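Local atomic coordinates of alpha-L-rhamnosidase (Streptomyces avermitilis, PDB entry 3W5N), a protein that hydrolyses terminal non-reducing alpha-L-rhamnose residues, releasing L-rhamnose from citrus flavonoids such as naringin and from the arabinogalactan-protein gum arabic. Residues R26-M31 / D69-P74. Numbering follows the deposited sequence. Where two conformers were deposited one is given.
Sequences RLSWPM and DSVLVP. With NA (sodium ion), chain L.
Leu27 and Val73 exchange two backbone hydrogen bonds as an antiparallel hydrogen-bonded pair: Leu27 N to Val73 O is 2.8 Å and nearly straight, and Val73 N returns to Leu27 O. Further along, Trp29 N donates to Ser70 O at 2.9 Å. Between these bonds Leu72 N turns to a side chain, reaching Ser28 OG at 2.9 Å. That hydroxyl lies anti to its own carbonyl carbon (chi1 -65°), which brings it across to the Leu72 amide. Two residues, Leu72 and Val73, stand opposite the single Leu27, which makes a G1 beta bulge; Leu72, in its first position, has the positive phi (54°). The bulge lies where strand 73-74 begins its antiparallel pairing with strand 26-32 in the N-terminal immunoglobulin-like domain, and strand 10-11 also pairs with strand 26-32.

The indole of Trp29 packs against Ser70 and Val73. Ser70 CA sits over one face, 3.9 Å from the centroid of the five-membered ring, a CH-pi contact, while Trp29 CH2 touches Val73 CG2 at 3.7 Å. Gln40 accepts from the indole NE1. With an alanine in place of Trp29, Ser70 CA and Val73 CG2 would probably lose their aromatic partner and the Gln40 side-chain oxygen its indole donor. Beside the indole, Met31 CE comes within 3.5 Å of Ser70 CB. At the other end, Leu72 CD2 lies over one face of the Arg26 guanidinium, toward its rim; the guanidinium nitrogens make salt bridges with Glu12 and Asp712.

One water bridges Trp29 O and Ser70 OG, and Asn987 also bonds this hydroxyl. A sodium ion is coordinated by Val71 O at 2.4 Å and by three waters; one of these waters donates to Leu72 O.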
loop_
_atom_site.group_PDB
_atom_site.type_symbol
_atom_site.label_atom_id
_atom_site.label_comp_id
_atom_site.label_asym_id
_atom_site.label_seq_id
_atom_site.Cartn_x
_atom_site.Cartn_y
_atom_site.Cartn_z
ATOM N N ARG A 26 2.537 0.045 25.170
ATOM C CA ARG A 26 1.363 0.735 25.698
ATOM C C ARG A 26 0.169 -0.201 25.830
ATOM O O ARG A 26 -0.278 -0.814 24.859
ATOM C CB ARG A 26 1.027 1.935 24.825
ATOM C CG ARG A 26 2.158 2.972 24.848
ATOM C CD ARG A 26 2.004 4.000 23.725
ATOM N NE ARG A 26 2.121 3.362 22.418
ATOM C CZ ARG A 26 1.732 3.932 21.279
ATOM N NH1 ARG A 26 1.197 5.146 21.280
ATOM N NH2 ARG A 26 1.864 3.283 20.148
ATOM N N LEU A 27 -0.350 -0.267 27.048
ATOM C CA LEU A 27 -1.409 -1.207 27.419
ATOM C C LEU A 27 -2.770 -0.521 27.423
ATOM O O LEU A 27 -2.885 0.636 27.844
ATOM C CB LEU A 27 -1.119 -1.716 28.841
ATOM C CG LEU A 27 0.309 -2.195 29.116
ATOM C CD1 LEU A 27 0.446 -2.547 30.584
ATOM C CD2 LEU A 27 0.649 -3.397 28.272
ATOM N N SER A 28 -3.817 -1.229 26.990
ATOM C CA SER A 28 -5.144 -0.645 27.003
ATOM C C SER A 28 -6.115 -1.631 27.609
ATOM O O SER A 28 -5.964 -2.854 27.420
ATOM C CB SER A 28 -5.614 -0.275 25.593
ATOM O OG SER A 28 -4.817 0.753 25.010
ATOM N N TRP A 29 -7.110 -1.109 28.319
ATOM C CA TRP A 29 -8.171 -1.963 28.893
ATOM C C TRP A 29 -9.590 -1.420 28.731
ATOM O O TRP A 29 -10.151 -0.818 29.653
ATOM C CB TRP A 29 -7.883 -2.362 30.353
ATOM C CG TRP A 29 -7.414 -1.247 31.243
ATOM C CD1 TRP A 29 -8.191 -0.402 31.968
ATOM C CD2 TRP A 29 -6.054 -0.861 31.489
ATOM N NE1 TRP A 29 -7.404 0.485 32.668
ATOM C CE2 TRP A 29 -6.089 0.227 32.392
ATOM C CE3 TRP A 29 -4.809 -1.328 31.030
ATOM C CZ2 TRP A 29 -4.928 0.860 32.853
ATOM C CZ3 TRP A 29 -3.636 -0.705 31.514
ATOM C CH2 TRP A 29 -3.711 0.372 32.410
ATOM N N PRO A 30 -10.196 -1.665 27.561
ATOM C CA PRO A 30 -11.619 -1.365 27.412
ATOM C C PRO A 30 -12.387 -2.050 28.555
ATOM O O PRO A 30 -12.017 -3.158 28.981
ATOM C CB PRO A 30 -11.984 -2.019 26.075
ATOM C CG PRO A 30 -10.681 -2.218 25.359
ATOM C CD PRO A 30 -9.635 -2.393 26.409
ATOM N N MET A 31 -13.415 -1.393 29.066
ATOM C CA MET A 31 -14.187 -1.935 30.178
ATOM C C MET A 31 -15.648 -2.016 29.784
ATOM O O MET A 31 -16.113 -1.283 28.911
ATOM C CB MET A 31 -14.027 -1.085 31.451
ATOM C CG MET A 31 -12.634 -1.135 32.072
ATOM S SD MET A 31 -12.288 0.308 33.115
ATOM C CE MET A 31 -11.771 1.519 31.899
ATOM N N ASP A 69 -6.766 6.913 33.454
ATOM C CA ASP A 69 -6.155 6.460 32.191
ATOM C C ASP A 69 -6.438 4.985 31.948
ATOM O O ASP A 69 -6.076 4.166 32.795
ATOM C CB ASP A 69 -4.628 6.607 32.259
ATOM C CG ASP A 69 -4.163 8.045 32.163
ATOM O OD1 ASP A 69 -4.995 8.936 31.938
ATOM O OD2 ASP A 69 -2.945 8.276 32.298
ATOM N N SER A 70 -7.018 4.647 30.807
ATOM C CA SER A 70 -7.258 3.245 30.479
ATOM C C SER A 70 -6.834 2.886 29.060
ATOM O O SER A 70 -7.055 1.753 28.611
ATOM C CB SER A 70 -8.736 2.907 30.697
ATOM O OG SER A 70 -9.564 3.684 29.834
ATOM N N VAL A 71 -6.248 3.848 28.354
ATOM C CA VAL A 71 -5.887 3.676 26.945
ATOM C C VAL A 71 -4.432 4.049 26.749
ATOM O O VAL A 71 -4.013 5.144 27.135
ATOM C CB VAL A 71 -6.803 4.533 26.031
ATOM C CG1 VAL A 71 -6.203 4.699 24.644
ATOM C CG2 VAL A 71 -8.186 3.894 25.927
ATOM N N LEU A 72 -3.673 3.146 26.126
ATOM C CA LEU A 72 -2.258 3.379 25.751
ATOM C C LEU A 72 -1.397 3.815 26.931
ATOM O O LEU A 72 -0.627 4.789 26.855
ATOM C CB LEU A 72 -2.145 4.344 24.552
ATOM C CG LEU A 72 -2.843 3.850 23.267
ATOM C CD1 LEU A 72 -2.960 4.985 22.251
ATOM C CD2 LEU A 72 -2.157 2.631 22.655
ATOM N N VAL A 73 -1.551 3.088 28.033
ATOM C CA VAL A 73 -0.778 3.363 29.249
ATOM C C VAL A 73 0.562 2.641 29.135
ATOM O O VAL A 73 0.596 1.413 29.023
ATOM C CB VAL A 73 -1.525 2.892 30.518
ATOM C CG1 VAL A 73 -0.708 3.231 31.769
ATOM C CG2 VAL A 73 -2.925 3.480 30.573
ATOM N N PRO A 74 1.684 3.396 29.127
ATOM C CA PRO A 74 2.982 2.751 28.873
ATOM C C PRO A 74 3.446 1.884 30.036
ATOM O O PRO A 74 3.337 2.278 31.200
ATOM C CB PRO A 74 3.948 3.939 28.680
ATOM C CG PRO A 74 3.285 5.091 29.364
ATOM C CD PRO A 74 1.802 4.860 29.289
HETATM NA NA NA L . -3.739 7.494 27.697
HETATM O O HOH W 1 -10.982 1.858 28.499
HETATM O O HOH W 2 -1.591 7.210 27.983
HETATM O O HOH W 3 -2.986 9.663 27.551
HETATM O O HOH W 4 -3.724 7.532 25.444
#